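PDB 4QYR: AT-less polyketide synthase from Streptomyces platensis subsp. rosaceus, which probably catalyses decarboxylative condensation of acyl chains, as the KS3 ketosynthase domain, with its C-terminal linker domain, of an AT-less polyketide synthase making isomigrastatin. Local coordinates for residues 287-292 with 322-327; 453-458 with 508-513. One frame throughout, in Å; residues are numbered along the deposited sequence.

Interaction 1: 287-292 with 322-327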
loop_
_atom_site.group_PDB
_atom_site.type_symbol
_atom_site.label_atom_id
_atom_site.label_comp_id
_atom_site.label_asym_id
_atom_site.label_seq_id
_atom_site.Cartn_x
_atom_site.Cartn_y
_atom_site.Cartn_z
ATOM N N LEU A 287 -9.060 -1.347 -18.029
ATOM C CA LEU A 287 -7.914 -1.942 -17.363
ATOM C C LEU A 287 -7.106 -2.812 -18.286
ATOM O O LEU A 287 -5.914 -2.618 -18.452
ATOM C CB LEU A 287 -8.376 -2.790 -16.180
ATOM C CG LEU A 287 -7.324 -3.622 -15.455
ATOM C CD1 LEU A 287 -6.582 -2.737 -14.476
ATOM C CD2 LEU A 287 -7.948 -4.771 -14.725
ATOM N N ILE A 288 -7.771 -3.803 -18.866
ATOM C CA ILE A 288 -7.123 -4.762 -19.747
ATOM C C ILE A 288 -6.470 -4.079 -20.931
ATOM O O ILE A 288 -5.294 -4.339 -21.208
ATOM C CB ILE A 288 -8.119 -5.809 -20.229
ATOM C CG1 ILE A 288 -8.540 -6.653 -19.033
ATOM C CG2 ILE A 288 -7.496 -6.697 -21.291
ATOM C CD1 ILE A 288 -9.853 -7.291 -19.209
ATOM N N GLN A 289 -7.205 -3.190 -21.599
ATOM C CA GLN A 289 -6.649 -2.445 -22.724
ATOM C C GLN A 289 -5.405 -1.686 -22.335
ATOM O O GLN A 289 -4.459 -1.573 -23.114
ATOM C CB GLN A 289 -7.672 -1.479 -23.280
ATOM C CG GLN A 289 -8.971 -2.153 -23.553
ATOM C CD GLN A 289 -9.886 -1.308 -24.376
ATOM O OE1 GLN A 289 -9.457 -0.338 -25.005
ATOM N NE2 GLN A 289 -11.163 -1.666 -24.389
ATOM N N ASP A 290 -5.425 -1.159 -21.120
ATOM C CA ASP A 290 -4.285 -0.458 -20.571
ATOM C C ASP A 290 -3.076 -1.412 -20.462
ATOM O O ASP A 290 -1.970 -1.076 -20.873
ATOM C CB ASP A 290 -4.674 0.138 -19.219
ATOM C CG ASP A 290 -3.613 1.032 -18.638
ATOM O OD1 ASP A 290 -2.695 1.401 -19.392
ATOM O OD2 ASP A 290 -3.697 1.369 -17.427
ATOM N N ALA A 291 -3.292 -2.617 -19.941
ATOM C CA ALA A 291 -2.183 -3.523 -19.686
ATOM C C ALA A 291 -1.730 -4.159 -20.968
ATOM O O ALA A 291 -0.560 -4.541 -21.116
ATOM C CB ALA A 291 -2.570 -4.588 -18.695
HETATM N N MSE A 292 -2.667 -4.278 -21.901
HETATM C CA MSE A 292 -2.387 -4.939 -23.159
HETATM C C MSE A 292 -1.835 -3.966 -24.176
HETATM O O MSE A 292 -1.666 -4.315 -25.342
HETATM C CB MSE A 292 -3.642 -5.596 -23.690
HETATM C CG MSE A 292 -3.997 -6.866 -22.982
HETATM SE SE MSE A 292 -2.833 -8.293 -23.589
HETATM C CE MSE A 292 -3.180 -8.163 -25.516
ATOM N N ASP A 322 -13.986 -9.762 -23.614
ATOM C CA ASP A 322 -14.315 -9.801 -25.024
ATOM C C ASP A 322 -14.300 -8.405 -25.605
ATOM O O ASP A 322 -13.684 -8.145 -26.634
ATOM C CB ASP A 322 -15.685 -10.439 -25.247
ATOM C CG ASP A 322 -15.887 -10.883 -26.683
ATOM O OD1 ASP A 322 -14.915 -11.410 -27.281
ATOM O OD2 ASP A 322 -17.009 -10.721 -27.217
ATOM N N SER A 323 -14.986 -7.507 -24.917
ATOM C CA SER A 323 -15.103 -6.120 -25.328
ATOM C C SER A 323 -13.731 -5.467 -25.496
ATOM O O SER A 323 -13.506 -4.690 -26.417
ATOM C CB SER A 323 -15.943 -5.364 -24.305
ATOM O OG SER A 323 -15.901 -3.976 -24.540
ATOM N N ALA A 324 -12.811 -5.823 -24.611
ATOM C CA ALA A 324 -11.453 -5.290 -24.619
ATOM C C ALA A 324 -10.586 -5.812 -25.762
ATOM O O ALA A 324 -9.928 -5.035 -26.445
ATOM C CB ALA A 324 -10.785 -5.592 -23.303
ATOM N N TYR A 325 -10.552 -7.127 -25.954
ATOM C CA TYR A 325 -9.733 -7.681 -27.023
ATOM C C TYR A 325 -10.286 -7.211 -28.343
ATOM O O TYR A 325 -9.540 -7.018 -29.302
ATOM C CB TYR A 325 -9.686 -9.210 -26.978
ATOM C CG TYR A 325 -8.690 -9.765 -25.980
ATOM C CD1 TYR A 325 -8.021 -8.929 -25.101
ATOM C CD2 TYR A 325 -8.411 -11.121 -25.924
ATOM C CE1 TYR A 325 -7.110 -9.425 -24.178
ATOM C CE2 TYR A 325 -7.498 -11.631 -25.016
ATOM C CZ TYR A 325 -6.848 -10.774 -24.138
ATOM O OH TYR A 325 -5.940 -11.271 -23.220
ATOM N N ARG A 326 -11.602 -7.014 -28.378
ATOM C CA ARG A 326 -12.284 -6.593 -29.593
ATOM C C ARG A 326 -11.850 -5.175 -29.917
ATOM O O ARG A 326 -11.509 -4.859 -31.050
ATOM C CB ARG A 326 -13.804 -6.696 -29.423
ATOM C CG ARG A 326 -14.596 -6.482 -30.698
ATOM C CD ARG A 326 -16.053 -6.915 -30.549
ATOM N NE ARG A 326 -16.747 -6.170 -29.502
ATOM C CZ ARG A 326 -17.459 -6.731 -28.525
ATOM N NH1 ARG A 326 -17.575 -8.050 -28.460
ATOM N NH2 ARG A 326 -18.051 -5.972 -27.607
ATOM N N ALA A 327 -11.831 -4.331 -28.895
ATOM C CA ALA A 327 -11.371 -2.959 -29.039
ATOM C C ALA A 327 -9.922 -2.919 -29.486
ATOM O O ALA A 327 -9.521 -2.051 -30.266
ATOM C CB ALA A 327 -11.530 -2.210 -27.735
#

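Interaction 2: 453-458 with 508-513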
loop_
_atom_site.group_PDB
_atom_site.type_symbol
_atom_site.label_atom_id
_atom_site.label_comp_id
_atom_site.label_asym_id
_atom_site.label_seq_id
_atom_site.Cartn_x
_atom_site.Cartn_y
_atom_site.Cartn_z
ATOM N N GLN A 453 34.263 -29.814 -8.266
ATOM C CA GLN A 453 33.484 -28.741 -7.667
ATOM C C GLN A 453 33.223 -28.985 -6.183
ATOM O O GLN A 453 33.168 -30.124 -5.722
ATOM C CB GLN A 453 32.155 -28.554 -8.415
ATOM C CG GLN A 453 32.302 -28.111 -9.865
ATOM C CD GLN A 453 32.836 -26.705 -9.968
ATOM O OE1 GLN A 453 32.664 -25.913 -9.044
ATOM N NE2 GLN A 453 33.502 -26.388 -11.078
ATOM N N ALA A 454 33.056 -27.887 -5.452
ATOM C CA ALA A 454 32.872 -27.901 -4.007
ATOM C C ALA A 454 31.405 -27.936 -3.625
ATOM O O ALA A 454 30.673 -27.001 -3.915
ATOM C CB ALA A 454 33.531 -26.681 -3.393
ATOM N N ILE A 455 30.973 -29.000 -2.960
ATOM C CA ILE A 455 29.585 -29.077 -2.530
ATOM C C ILE A 455 29.419 -28.690 -1.076
ATOM O O ILE A 455 30.097 -29.201 -0.193
ATOM C CB ILE A 455 29.005 -30.466 -2.752
ATOM C CG1 ILE A 455 28.802 -30.670 -4.251
ATOM C CG2 ILE A 455 27.690 -30.617 -2.001
ATOM C CD1 ILE A 455 27.678 -31.592 -4.591
ATOM N N VAL A 456 28.482 -27.792 -0.836
ATOM C CA VAL A 456 28.452 -27.070 0.408
ATOM C C VAL A 456 27.014 -26.984 0.903
ATOM O O VAL A 456 26.134 -26.488 0.203
ATOM C CB VAL A 456 29.112 -25.685 0.183
ATOM C CG1 VAL A 456 28.284 -24.543 0.717
ATOM C CG2 VAL A 456 30.547 -25.671 0.717
ATOM N N LEU A 457 26.755 -27.525 2.083
ATOM C CA LEU A 457 25.424 -27.440 2.666
ATOM C C LEU A 457 25.497 -26.818 4.045
ATOM O O LEU A 457 26.578 -26.715 4.620
ATOM C CB LEU A 457 24.772 -28.807 2.770
ATOM C CG LEU A 457 24.408 -29.572 1.506
ATOM C CD1 LEU A 457 23.444 -30.670 1.881
ATOM C CD2 LEU A 457 23.803 -28.681 0.456
ATOM N N SER A 458 24.346 -26.404 4.569
ATOM C CA SER A 458 24.260 -25.856 5.918
ATOM C C SER A 458 22.825 -25.718 6.377
ATOM O O SER A 458 21.915 -25.531 5.556
ATOM C CB SER A 458 24.949 -24.489 6.013
ATOM O OG SER A 458 24.271 -23.501 5.270
ATOM N N PHE A 508 32.084 -30.980 0.995
ATOM C CA PHE A 508 32.942 -31.995 0.389
ATOM C C PHE A 508 33.208 -31.678 -1.070
ATOM O O PHE A 508 32.680 -30.710 -1.579
ATOM C CB PHE A 508 32.340 -33.396 0.540
ATOM C CG PHE A 508 30.982 -33.565 -0.070
ATOM C CD1 PHE A 508 30.822 -34.283 -1.239
ATOM C CD2 PHE A 508 29.855 -33.064 0.555
ATOM C CE1 PHE A 508 29.565 -34.466 -1.792
ATOM C CE2 PHE A 508 28.596 -33.243 0.009
ATOM C CZ PHE A 508 28.449 -33.940 -1.164
ATOM N N VAL A 509 34.046 -32.475 -1.735
ATOM C CA VAL A 509 34.448 -32.207 -3.123
ATOM C C VAL A 509 34.237 -33.412 -4.044
ATOM O O VAL A 509 34.688 -34.520 -3.756
ATOM C CB VAL A 509 35.930 -31.765 -3.215
ATOM C CG1 VAL A 509 36.338 -31.571 -4.660
ATOM C CG2 VAL A 509 36.147 -30.481 -2.443
ATOM N N VAL A 510 33.545 -33.176 -5.156
ATOM C CA VAL A 510 33.220 -34.234 -6.105
ATOM C C VAL A 510 33.787 -33.957 -7.491
ATOM O O VAL A 510 34.175 -32.824 -7.806
ATOM C CB VAL A 510 31.704 -34.416 -6.256
ATOM C CG1 VAL A 510 31.062 -34.725 -4.915
ATOM C CG2 VAL A 510 31.099 -33.178 -6.890
ATOM N N GLY A 511 33.816 -35.000 -8.316
ATOM C CA GLY A 511 34.177 -34.868 -9.715
ATOM C C GLY A 511 33.033 -35.291 -10.615
ATOM O O GLY A 511 33.033 -34.998 -11.804
ATOM N N SER A 512 32.063 -35.989 -10.034
ATOM C CA SER A 512 30.899 -36.492 -10.753
ATOM C C SER A 512 29.710 -36.393 -9.840
ATOM O O SER A 512 29.833 -35.877 -8.735
ATOM C CB SER A 512 31.084 -37.937 -11.178
ATOM O OG SER A 512 30.896 -38.789 -10.060
HETATM N N MSE A 513 28.562 -36.909 -10.260
HETATM C CA MSE A 513 27.392 -36.661 -9.444
HETATM C C MSE A 513 26.923 -37.911 -8.686
HETATM O O MSE A 513 26.106 -37.815 -7.769
HETATM C CB MSE A 513 26.256 -36.094 -10.283
HETATM C CG MSE A 513 25.251 -35.327 -9.411
HETATM SE SE MSE A 513 23.458 -35.069 -10.081
HETATM C CE MSE A 513 22.570 -36.328 -8.894
#

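Interaction 1: 287-292 with 322-327
I288 and A324 meet where two helices pack: the CG2 methyl of I288 lies 4.0 Å from A324 CB. The same CG2 reaches Y325 CE1, also at 4.0 Å, the isoleucine and tyrosine side chains crossing at roughly a right angle. In I288 a chi1 of -67° sets CG1 beside the backbone N and leaves CG2 anti to it, so that the methyl, and not the ethyl branch, touches both A324 and Y325. From the end of the helix, M292, a selenomethionine, adds its CG at 4.2 Å from Y325 CE1. On the other flank Q289 extends beyond CG and lays its amide along the partner helix, NE2 coming near A327 CB and A324 CA, while CG rests 3.9 Å from A324 CB. No hydrogen bond joins the two segments. This is helix-to-helix packing in the C-terminal half of the thiolase-type ketosynthase fold, with local axes 9.1 Å apart at -40° and the small A324 at the point of nearest backbone approach to Q289. Behind this layer, L287 and A291 seat helix 281-291 on sheet strands 260-269 and 428-435. P297 and I300 touch both M292 and Y325, and L321 also touches I288. On the far side of helix 313-331, R326 NH1 and D322 OD2 form a salt bridge of 3.0 Å.

Interaction 2: 453-458 with 508-513
I455 and F508 lie side by side and point the same way, with the isoleucine set over one face of the phenyl ring. I455 CB stands 4.0 Å from the ring centroid and 16° off the ring normal, a CH-pi contact displaced toward the rim; the CG2 methyl approaches the same ring at CE2 and CZ. F508 holds CG between its backbone N and carbonyl carbon (chi1 59°), a torsion that turns the ring toward the neighbouring strand, so that I455 CB lies over its face. The ethyl branch of I455 heads the other way, CG1 lying 4.3 Å from V510 CG2, so that one side chain bridges two residues of the partner strand. The backbones under them pair antiparallel: I455 with F508 and Q453 with V510 are hydrogen-bonded pairs, and A454 with V509 is the non-hydrogen-bonded pair between them. Both hydrogen-bonded pairs are doubly bonded, the I455 N to F508 O bond being the shortest of the four at 2.8 Å. The strands belong to the three-stranded antiparallel sheet of the RhiE-like KS-MAT linker domain, 453-459 being an edge and 504-510 the centre. Helices 488-497 and 513-524 cover the I455 and V510 face, L491 and V516 both touching I455. Q496 NE2, from helix 488-497, hydrogen-bonds the backbone A454 O. On the opposite face A454 and V509 meet L564 of helix 564-572.

How the interactions relate
From the N terminus the chain first lays down the N-terminal strands of the ketosynthase core, from 9-17 to 260-269, then reaches helix 281-291. Interaction 1 closes a loop of 29 intervening residues, including strand 302-304, by packing that helix against helix 313-331. The chain then adds the remaining core strands, ending with 417-423 and 428-435, before passing into the linker domain. There interaction 2 closes a second loop, of 49 residues largely occupied by helices 462-478 and 488-497. The two loops follow in series, neither nested nor crossed. Interaction 1 joins two helices of the ketosynthase and interaction 2 two strands of the linker domain; their centres are about 51 Å apart, on opposite sides of the chain's centre.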